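Local coordinates for protein ATP-dependent DNA helicase PIF1 (Candida albicans, PDB 7OTJ) that probably unwinds duplex and G-quadruplex DNA, using ATP hydrolysis to move along single-stranded DNA in the 5'-3' direction and so maintain nuclear and mitochondrial genomes, at residues Arg216-Cys219 / Arg220-Arg223; Glu235-Thr239 / Arg240-Asp244. All coordinates share one frame; numbering follows the deposited sequence.

Interaction 1. Residues Arg216-Cys219 / Arg220-Arg223; sequences RDFC and RLSR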
ATOM      1  N   ARG A 216     -18.882   0.210  23.548  1.00 53.60           N
ATOM      2  CA  ARG A 216     -20.102  -0.573  23.408  1.00 54.13           C
ATOM      3  C   ARG A 216     -20.644  -0.515  21.982  1.00 56.43           C
ATOM      4  O   ARG A 216     -21.046  -1.542  21.420  1.00 53.56           O
ATOM      5  CB  ARG A 216     -21.146  -0.076  24.404  1.00 55.85           C
ATOM      6  CG  ARG A 216     -22.378  -0.940  24.463  1.00 56.91           C
ATOM      7  CD  ARG A 216     -23.579  -0.199  23.929  1.00 56.83           C
ATOM      8  NE  ARG A 216     -24.125   0.739  24.904  1.00 58.27           N
ATOM      9  CZ  ARG A 216     -24.009   2.058  24.826  1.00 66.45           C
ATOM     10  NH1 ARG A 216     -23.347   2.636  23.834  1.00 66.76           N
ATOM     11  NH2 ARG A 216     -24.578   2.816  25.760  1.00 62.92           N
ATOM     12  N   ASP A 217     -20.617   0.670  21.361  1.00 59.08           N
ATOM     13  CA  ASP A 217     -21.149   0.818  20.008  1.00 58.38           C
ATOM     14  C   ASP A 217     -20.375  -0.022  18.999  1.00 53.08           C
ATOM     15  O   ASP A 217     -20.933  -0.427  17.971  1.00 49.90           O
ATOM     16  CB  ASP A 217     -21.160   2.293  19.593  1.00 58.54           C
ATOM     17  CG  ASP A 217     -22.304   3.076  20.228  1.00 57.62           C
ATOM     18  OD1 ASP A 217     -23.001   2.520  21.103  1.00 60.05           O
ATOM     19  OD2 ASP A 217     -22.510   4.248  19.848  1.00 54.73           O
ATOM     20  N   PHE A 218     -19.091  -0.280  19.256  1.00 48.98           N
ATOM     21  CA  PHE A 218     -18.346  -1.152  18.357  1.00 54.10           C
ATOM     22  C   PHE A 218     -18.666  -2.619  18.613  1.00 51.20           C
ATOM     23  O   PHE A 218     -18.760  -3.406  17.666  1.00 53.30           O
ATOM     24  CB  PHE A 218     -16.841  -0.909  18.496  1.00 53.81           C
ATOM     25  CG  PHE A 218     -16.336   0.254  17.692  1.00 51.72           C
ATOM     26  CD1 PHE A 218     -16.386   0.226  16.308  1.00 49.61           C
ATOM     27  CD2 PHE A 218     -15.790   1.366  18.317  1.00 45.99           C
ATOM     28  CE1 PHE A 218     -15.912   1.295  15.559  1.00 49.74           C
ATOM     29  CE2 PHE A 218     -15.316   2.432  17.575  1.00 46.02           C
ATOM     30  CZ  PHE A 218     -15.378   2.396  16.196  1.00 43.81           C
ATOM     31  N   CYS A 219     -18.858  -3.002  19.878  1.00 56.12           N
ATOM     32  CA  CYS A 219     -19.215  -4.386  20.165  1.00 51.87           C
ATOM     33  C   CYS A 219     -20.560  -4.744  19.552  1.00 52.25           C
ATOM     34  O   CYS A 219     -20.764  -5.889  19.132  1.00 57.94           O
ATOM     35  CB  CYS A 219     -19.218  -4.626  21.674  1.00 53.58           C
ATOM     36  SG  CYS A 219     -17.566  -4.632  22.418  1.00 56.47           S
ATOM     37  N   ARG A 220     -21.454  -3.765  19.410  1.00 52.09           N
ATOM     38  CA  ARG A 220     -22.746  -4.028  18.793  1.00 52.62           C
ATOM     39  C   ARG A 220     -22.606  -4.388  17.321  1.00 56.51           C
ATOM     40  O   ARG A 220     -23.523  -4.994  16.753  1.00 60.44           O
ATOM     41  CB  ARG A 220     -23.670  -2.813  18.952  1.00 52.82           C
ATOM     42  CG  ARG A 220     -24.016  -2.474  20.401  1.00 54.16           C
ATOM     43  CD  ARG A 220     -25.426  -1.907  20.513  1.00 55.19           C
ATOM     44  NE  ARG A 220     -25.462  -0.461  20.381  1.00 64.15           N
ATOM     45  CZ  ARG A 220     -25.915   0.370  21.311  1.00 62.36           C
ATOM     46  NH1 ARG A 220     -26.440  -0.075  22.440  1.00 57.41           N
ATOM     47  NH2 ARG A 220     -25.848   1.682  21.098  1.00 62.77           N
ATOM     48  N   LEU A 221     -21.474  -4.056  16.700  1.00 57.40           N
ATOM     49  CA  LEU A 221     -21.220  -4.364  15.299  1.00 51.44           C
ATOM     50  C   LEU A 221     -20.751  -5.799  15.073  1.00 56.24           C
ATOM     51  O   LEU A 221     -20.476  -6.169  13.927  1.00 57.36           O
ATOM     52  CB  LEU A 221     -20.196  -3.384  14.728  1.00 47.89           C
ATOM     53  CG  LEU A 221     -20.644  -1.924  14.769  1.00 56.19           C
ATOM     54  CD1 LEU A 221     -19.582  -1.020  14.157  1.00 46.05           C
ATOM     55  CD2 LEU A 221     -21.990  -1.748  14.070  1.00 48.23           C
ATOM     56  N   SER A 222     -20.613  -6.602  16.132  1.00 53.61           N
ATOM     57  CA  SER A 222     -20.316  -8.026  15.988  1.00 53.61           C
ATOM     58  C   SER A 222     -21.369  -8.788  15.187  1.00 52.94           C
ATOM     59  O   SER A 222     -21.107  -9.931  14.796  1.00 53.71           O
ATOM     60  CB  SER A 222     -20.151  -8.679  17.360  1.00 53.36           C
ATOM     61  OG  SER A 222     -21.343  -8.585  18.108  1.00 61.16           O
ATOM     62  N   ARG A 223     -22.546  -8.210  14.963  1.00 53.14           N
ATOM     63  CA  ARG A 223     -23.583  -8.903  14.211  1.00 57.20           C
ATOM     64  C   ARG A 223     -23.073  -9.258  12.818  1.00 55.73           C
ATOM     65  O   ARG A 223     -22.334  -8.480  12.210  1.00 55.53           O
ATOM     66  CB  ARG A 223     -24.850  -8.052  14.098  1.00 54.98           C
ATOM     67  CG  ARG A 223     -24.591  -6.567  13.920  1.00 53.28           C
ATOM     68  CD  ARG A 223     -25.163  -6.044  12.614  1.00 52.90           C
ATOM     69  NE  ARG A 223     -24.102  -5.625  11.704  1.00 70.59           N
ATOM     70  CZ  ARG A 223     -23.689  -4.376  11.561  1.00 51.29           C
ATOM     71  NH1 ARG A 223     -24.224  -3.384  12.254  1.00 77.48           N
ATOM     72  NH2 ARG A 223     -22.724  -4.110  10.692  1.00 67.48           N
TER

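Interaction 2. Residues Glu235-Thr239 / Arg240-Asp244; sequences ELYAT and RYEVD. With K (potassium ion), chain I; nucleotides of chain C.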
ATOM      1  N   GLU A 235     -11.945  -9.099   4.606  1.00 52.46           N
ATOM      2  CA  GLU A 235     -11.578  -9.496   5.959  1.00 52.10           C
ATOM      3  C   GLU A 235     -10.222  -8.889   6.315  1.00 53.38           C
ATOM      4  O   GLU A 235      -9.231  -9.118   5.612  1.00 51.10           O
ATOM      5  CB  GLU A 235     -11.548 -11.023   6.076  1.00 52.49           C
ATOM      6  CG  GLU A 235     -12.866 -11.704   5.688  1.00 58.71           C
ATOM      7  CD  GLU A 235     -12.905 -13.186   6.042  1.00 64.11           C
ATOM      8  OE1 GLU A 235     -13.684 -13.936   5.411  1.00 59.57           O
ATOM      9  OE2 GLU A 235     -12.158 -13.603   6.951  1.00 65.12           O
ATOM     10  N   LEU A 236     -10.175  -8.146   7.419  1.00 45.32           N
ATOM     11  CA  LEU A 236      -8.946  -7.525   7.898  1.00 46.58           C
ATOM     12  C   LEU A 236      -8.469  -8.233   9.157  1.00 49.12           C
ATOM     13  O   LEU A 236      -9.258  -8.469  10.075  1.00 58.29           O
ATOM     14  CB  LEU A 236      -9.157  -6.038   8.195  1.00 51.31           C
ATOM     15  CG  LEU A 236      -9.582  -5.146   7.031  1.00 50.35           C
ATOM     16  CD1 LEU A 236      -9.604  -3.690   7.464  1.00 41.99           C
ATOM     17  CD2 LEU A 236      -8.650  -5.349   5.850  1.00 47.33           C
ATOM     18  N   TYR A 237      -7.171  -8.530   9.213  1.00 54.91           N
ATOM     19  CA  TYR A 237      -6.558  -9.157  10.376  1.00 46.66           C
ATOM     20  C   TYR A 237      -5.227  -8.480  10.669  1.00 53.06           C
ATOM     21  O   TYR A 237      -4.657  -7.787   9.823  1.00 53.16           O
ATOM     22  CB  TYR A 237      -6.330 -10.653  10.170  1.00 48.43           C
ATOM     23  CG  TYR A 237      -7.584 -11.432   9.867  1.00 56.68           C
ATOM     24  CD1 TYR A 237      -8.023 -11.587   8.564  1.00 50.70           C
ATOM     25  CD2 TYR A 237      -8.333 -12.012  10.887  1.00 56.41           C
ATOM     26  CE1 TYR A 237      -9.168 -12.293   8.280  1.00 56.07           C
ATOM     27  CE2 TYR A 237      -9.478 -12.721  10.609  1.00 51.35           C
ATOM     28  CZ  TYR A 237      -9.892 -12.858   9.302  1.00 53.60           C
ATOM     29  OH  TYR A 237     -11.039 -13.561   9.013  1.00 55.18           O
ATOM     30  N   ALA A 238      -4.734  -8.692  11.886  1.00 50.32           N
ATOM     31  CA  ALA A 238      -3.474  -8.077  12.283  1.00 46.72           C
ATOM     32  C   ALA A 238      -2.274  -8.832  11.726  1.00 55.43           C
ATOM     33  O   ALA A 238      -1.257  -8.218  11.388  1.00 49.47           O
ATOM     34  CB  ALA A 238      -3.384  -7.996  13.806  1.00 51.83           C
ATOM     35  N   THR A 239      -2.363 -10.155  11.634  1.00 63.51           N
ATOM     36  CA  THR A 239      -1.222 -10.980  11.268  1.00 55.07           C
ATOM     37  C   THR A 239      -1.462 -11.679   9.937  1.00 57.55           C
ATOM     38  O   THR A 239      -2.594 -11.825   9.464  1.00 51.96           O
ATOM     39  CB  THR A 239      -0.945 -12.033  12.346  1.00 61.23           C
ATOM     40  OG1 THR A 239      -2.029 -12.973  12.370  1.00 61.52           O
ATOM     41  CG2 THR A 239      -0.815 -11.376  13.709  1.00 52.67           C
ATOM     42  N   ARG A 240      -0.373 -12.215   9.389  1.00 55.41           N
ATOM     43  CA  ARG A 240      -0.459 -12.875   8.095  1.00 55.30           C
ATOM     44  C   ARG A 240      -1.002 -14.285   8.234  1.00 59.00           C
ATOM     45  O   ARG A 240      -1.756 -14.742   7.370  1.00 67.95           O
ATOM     46  CB  ARG A 240       0.911 -12.888   7.423  1.00 52.52           C
ATOM     47  CG  ARG A 240       1.189 -11.606   6.662  1.00 66.40           C
ATOM     48  CD  ARG A 240       2.569 -11.598   6.038  1.00 75.27           C
ATOM     49  NE  ARG A 240       3.620 -11.622   7.046  1.00 69.09           N
ATOM     50  CZ  ARG A 240       4.916 -11.629   6.772  1.00 69.24           C
ATOM     51  NH1 ARG A 240       5.358 -11.567   5.526  1.00 78.94           N
ATOM     52  NH2 ARG A 240       5.791 -11.706   7.770  1.00 73.79           N
ATOM     53  N   TYR A 241      -0.592 -14.999   9.290  1.00 57.29           N
ATOM     54  CA  TYR A 241      -1.199 -16.281   9.633  1.00 63.28           C
ATOM     55  C   TYR A 241      -2.717 -16.250   9.492  1.00 60.44           C
ATOM     56  O   TYR A 241      -3.303 -17.079   8.789  1.00 63.38           O
ATOM     57  CB  TYR A 241      -0.793 -16.684  11.053  1.00 65.81           C
ATOM     58  CG  TYR A 241      -1.210 -18.090  11.437  1.00 61.97           C
ATOM     59  CD1 TYR A 241      -0.519 -19.199  10.959  1.00 73.12           C
ATOM     60  CD2 TYR A 241      -2.286 -18.309  12.288  1.00 68.46           C
ATOM     61  CE1 TYR A 241      -0.896 -20.491  11.316  1.00 66.75           C
ATOM     62  CE2 TYR A 241      -2.669 -19.593  12.648  1.00 68.41           C
ATOM     63  CZ  TYR A 241      -1.971 -20.678  12.160  1.00 68.63           C
ATOM     64  OH  TYR A 241      -2.355 -21.953  12.520  1.00 74.72           O
ATOM     65  N   GLU A 242      -3.368 -15.279  10.140  1.00 60.61           N
ATOM     66  CA  GLU A 242      -4.816 -15.128  10.005  1.00 55.05           C
ATOM     67  C   GLU A 242      -5.208 -14.898   8.553  1.00 54.86           C
ATOM     68  O   GLU A 242      -6.141 -15.529   8.041  1.00 66.38           O
ATOM     69  CB  GLU A 242      -5.318 -13.976  10.872  1.00 53.46           C
ATOM     70  CG  GLU A 242      -5.113 -14.146  12.357  1.00 54.46           C
ATOM     71  CD  GLU A 242      -5.183 -12.825  13.096  1.00 61.40           C
ATOM     72  OE1 GLU A 242      -4.363 -11.928  12.793  1.00 73.37           O
ATOM     73  OE2 GLU A 242      -6.058 -12.676  13.970  1.00 62.05           O
ATOM     74  N   VAL A 243      -4.498 -13.995   7.870  1.00 65.81           N
ATOM     75  CA  VAL A 243      -4.838 -13.671   6.489  1.00 60.09           C
ATOM     76  C   VAL A 243      -4.731 -14.913   5.620  1.00 63.86           C
ATOM     77  O   VAL A 243      -5.633 -15.217   4.831  1.00 68.04           O
ATOM     78  CB  VAL A 243      -3.941 -12.527   5.970  1.00 50.49           C
ATOM     79  CG1 VAL A 243      -4.119 -12.351   4.474  1.00 50.30           C
ATOM     80  CG2 VAL A 243      -4.268 -11.237   6.686  1.00 48.66           C
ATOM     81  N   ASP A 244      -3.652 -15.680   5.792  1.00 60.14           N
ATOM     82  CA  ASP A 244      -3.481 -16.903   5.016  1.00 64.35           C
ATOM     83  C   ASP A 244      -4.506 -17.955   5.413  1.00 60.94           C
ATOM     84  O   ASP A 244      -5.012 -18.688   4.557  1.00 69.67           O
ATOM     85  CB  ASP A 244      -2.059 -17.435   5.188  1.00 64.33           C
ATOM     86  CG  ASP A 244      -1.039 -16.585   4.469  1.00 66.74           C
ATOM     87  OD1 ASP A 244      -1.463 -15.706   3.693  1.00 66.19           O
ATOM     88  OD2 ASP A 244       0.176 -16.790   4.676  1.00 73.17           O
TER
HETATM   89  K     K I1005      -6.098  -9.831  14.285  1.00 93.30           K
ATOM     90  P    DT C   2       3.321 -10.747  10.977  1.00 59.82           P
ATOM     91  OP1  DT C   2       2.059 -11.511  11.096  1.00 71.41           O
ATOM     92  OP2  DT C   2       4.574 -11.426  10.573  1.00 68.46           O
ATOM     93  O5'  DT C   2       3.049  -9.527   9.981  1.00 60.58           O
ATOM     94  C5'  DT C   2       1.822  -8.805  10.055  1.00 60.57           C
ATOM     95  C4'  DT C   2       2.050  -7.314   9.877  1.00 51.42           C
ATOM     96  O4'  DT C   2       2.676  -6.789  11.062  1.00 59.91           O
ATOM     97  C3'  DT C   2       2.947  -6.948   8.705  1.00 51.83           C
ATOM     98  O3'  DT C   2       2.140  -6.597   7.600  1.00 49.80           O
ATOM     99  C2'  DT C   2       3.762  -5.749   9.204  1.00 52.62           C
ATOM    100  C1'  DT C   2       3.689  -5.854  10.728  1.00 61.82           C
ATOM    101  N1   DT C   2       4.966  -6.293  11.378  1.00 52.67           N
ATOM    102  C2   DT C   2       5.440  -5.593  12.467  1.00 61.84           C
ATOM    103  O2   DT C   2       4.883  -4.607  12.921  1.00 63.43           O
ATOM    104  N3   DT C   2       6.605  -6.081  13.000  1.00 54.52           N
ATOM    105  C4   DT C   2       7.320  -7.183  12.571  1.00 56.24           C
ATOM    106  O4   DT C   2       8.358  -7.542  13.119  1.00 61.04           O
ATOM    107  C5   DT C   2       6.761  -7.879  11.436  1.00 56.10           C
ATOM    108  C7   DT C   2       7.451  -9.092  10.883  1.00 61.11           C
ATOM    109  C6   DT C   2       5.623  -7.408  10.902  1.00 54.35           C
ATOM    110  P    DT C   3       2.518  -7.101   6.126  1.00 55.63           P
ATOM    111  OP1  DT C   3       1.268  -7.115   5.325  1.00 49.90           O
ATOM    112  OP2  DT C   3       3.318  -8.340   6.271  1.00 56.61           O
ATOM    113  O5'  DT C   3       3.489  -5.951   5.570  1.00 57.84           O
ATOM    114  C5'  DT C   3       3.009  -4.617   5.464  1.00 53.60           C
ATOM    115  C4'  DT C   3       4.144  -3.612   5.294  1.00 54.41           C
ATOM    116  O4'  DT C   3       4.971  -3.600   6.474  1.00 62.65           O
ATOM    117  C3'  DT C   3       5.094  -3.883   4.144  1.00 54.98           C
ATOM    118  O3'  DT C   3       4.594  -3.284   2.963  1.00 47.27           O
ATOM    119  C2'  DT C   3       6.387  -3.206   4.602  1.00 56.62           C
ATOM    120  C1'  DT C   3       6.317  -3.322   6.124  1.00 64.12           C
ATOM    121  N1   DT C   3       7.171  -4.397   6.691  1.00 67.80           N
ATOM    122  C2   DT C   3       8.445  -4.097   7.106  1.00 66.92           C
ATOM    123  O2   DT C   3       8.928  -2.985   7.014  1.00 60.18           O
ATOM    124  N3   DT C   3       9.140  -5.158   7.632  1.00 67.37           N
ATOM    125  C4   DT C   3       8.685  -6.462   7.787  1.00 68.84           C
ATOM    126  O4   DT C   3       9.379  -7.355   8.268  1.00 69.44           O
ATOM    127  C5   DT C   3       7.335  -6.702   7.334  1.00 73.19           C
ATOM    128  C7   DT C   3       6.730  -8.073   7.446  1.00 65.44           C
ATOM    129  C6   DT C   3       6.652  -5.669   6.821  1.00 72.19           C
ATOM    130  OP3  DT C   1       2.745 -14.797  16.889  1.00119.33           O
ATOM    131  P    DT C   1       1.500 -14.083  16.530  1.00148.77           P
ATOM    132  OP1  DT C   1       0.663 -13.928  17.739  1.00119.57           O
ATOM    133  OP2  DT C   1       0.924 -14.750  15.344  1.00125.52           O
ATOM    134  O5'  DT C   1       1.958 -12.628  16.075  1.00114.87           O
ATOM    135  C5'  DT C   1       3.044 -12.480  15.178  1.00104.04           C
ATOM    136  C4'  DT C   1       2.855 -11.239  14.330  1.00 99.10           C
ATOM    137  O4'  DT C   1       2.596 -10.106  15.194  1.00 98.54           O
ATOM    138  C3'  DT C   1       4.060 -10.832  13.501  1.00 87.89           C
ATOM    139  O3'  DT C   1       3.627 -10.046  12.389  1.00 71.98           O
ATOM    140  C2'  DT C   1       4.848  -9.998  14.503  1.00 88.83           C
ATOM    141  C1'  DT C   1       3.717  -9.243  15.202  1.00 91.94           C
ATOM    142  N1   DT C   1       4.004  -8.879  16.617  1.00100.56           N
ATOM    143  C2   DT C   1       4.896  -7.865  16.897  1.00103.60           C
ATOM    144  O2   DT C   1       5.496  -7.238  16.037  1.00 90.31           O
ATOM    145  N3   DT C   1       5.069  -7.611  18.233  1.00110.77           N
ATOM    146  C4   DT C   1       4.448  -8.254  19.293  1.00113.06           C
ATOM    147  O4   DT C   1       4.669  -7.954  20.463  1.00125.51           O
ATOM    148  C5   DT C   1       3.523  -9.301  18.926  1.00 98.95           C
ATOM    149  C7   DT C   1       2.791 -10.067  19.986  1.00 90.75           C
ATOM    150  C6   DT C   1       3.346  -9.556  17.625  1.00 98.87           C
TER

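Interaction 1. Residues Arg216-Cys219 / Arg220-Arg223
The C-terminal end of helix 212-219 is where the exposed arginines Arg-216 and Arg-220 meet over the buried carboxylate of Asp-217 in a salt-bridge network, while Phe-218 and Leu-221 face the protein. The carboxylate of Asp-217 lies between Arg-216, one residue before it, and Arg-220, three residues after. Its OD1 meets NH2 of Arg-220 at 3.0 Å, with the carboxylate and guanidinium planes turned 30° apart, and the same oxygen takes a weak, bent bond from NH1 of Arg-216 at 2.8 Å. OD2 is held by Arg-197, so aspartate suits this buried place: both oxygens have cationic partners, which would be expected to favour the charged form. The two guanidinium groups run side by side with planes only 8° apart, and CD of Arg-216 sits over one face of the Arg-220 group, 3.2 Å from its NH1. Shared attachment to Asp-217 would be expected to offset the closeness of the like charges. Bends at chi2 and chi3 turn the Arg-220 chain back along the helix to reach that carboxylate.

Beneath, CD1 of Leu-221 comes obliquely to CD1 of the Phe-218 ring at 4.0 Å; these apolar residues are buried against helix 196-204, Phe-494 and strand 489-492. The backbone meanwhile tightens. Arg-220 N still bonds to Arg-216 O in the i to i-4 helical pattern, but Leu-221 N turns to Phe-218 O, three residues back, at 3.0 Å. Ser-222 bonds twice to Cys-219 O: its N donates at 3.1 Å, and OG, held between the backbone N and carbonyl carbon (chi1 62°), donates at 2.9 Å nearly along the C=O axis. Such tightening from i-4 to i-3, 3-10-like bonding is common at helix C-termini.

Interaction 2. Residues Glu235-Thr239 / Arg240-Asp244
Thr-239 and Glu-242 form a capping box at the N-terminus of helix 240-253, just where strand 234-237 of the four-stranded parallel sheet turns into the helix. OE1 of Glu-242 takes two bonds from Thr-239: the backbone N donates at 2.9 Å, almost head-on to the oxygen, and OG1 donates at 2.6 Å from above the carboxylate plane. In return, Glu-242 N makes a weak but straight bond to OG1. Threonine suits the N-cap because its hydroxyl, set between the backbone N and carbonyl carbon (chi1 67°), can both give and receive. Val-243 N donates to Thr-239 O, the first i to i-4 bond of the helix.

The glutamate also binds a potassium ion, through OE2 at 2.9 Å and more distantly through OE1, with Asp-466 O as a further ligand; the cation would be expected to stabilise the carboxylate charge. Behind it, Tyr-237 supplies an apolar wall: its CB lies 3.5 Å from Glu-242 CB and 4.1 Å from Val-243 CG2.

Single-stranded DNA of chain C crosses the helix start, where the N-H of the first helical residue is directed at a phosphate. Arg-240 N donates to DT2 OP1, and the arginine side chain reaches further along the strand: DT3 OP2 lies over one face of its guanidinium, while NH2 donates at the edge to DT2 OP2 at 3.1 Å, with an N-H...O angle of 166°.

How the interactions relate
Interactions 1 and 2 treat opposite ends of consecutive helices: residues 216-223 finish helix 212-219, and residues 235-244 lead from strand 234-237 into helix 240-253. Their nearest atoms are about 11 Å apart, so they are joined by the chain rather than by touch. Interaction 1 sits far out, its arginines on the surface, Phe-218 against helix 196-204 and Leu-221 on strand 489-492. Interaction 2 lies nearer the middle of the chain, on another strand of that same parallel sheet. Chemistry follows helix polarity: at the C-terminal end carbonyl oxygens are met by donors, whereas at the N-terminal end amides meet a capping hydroxyl and a DNA phosphate.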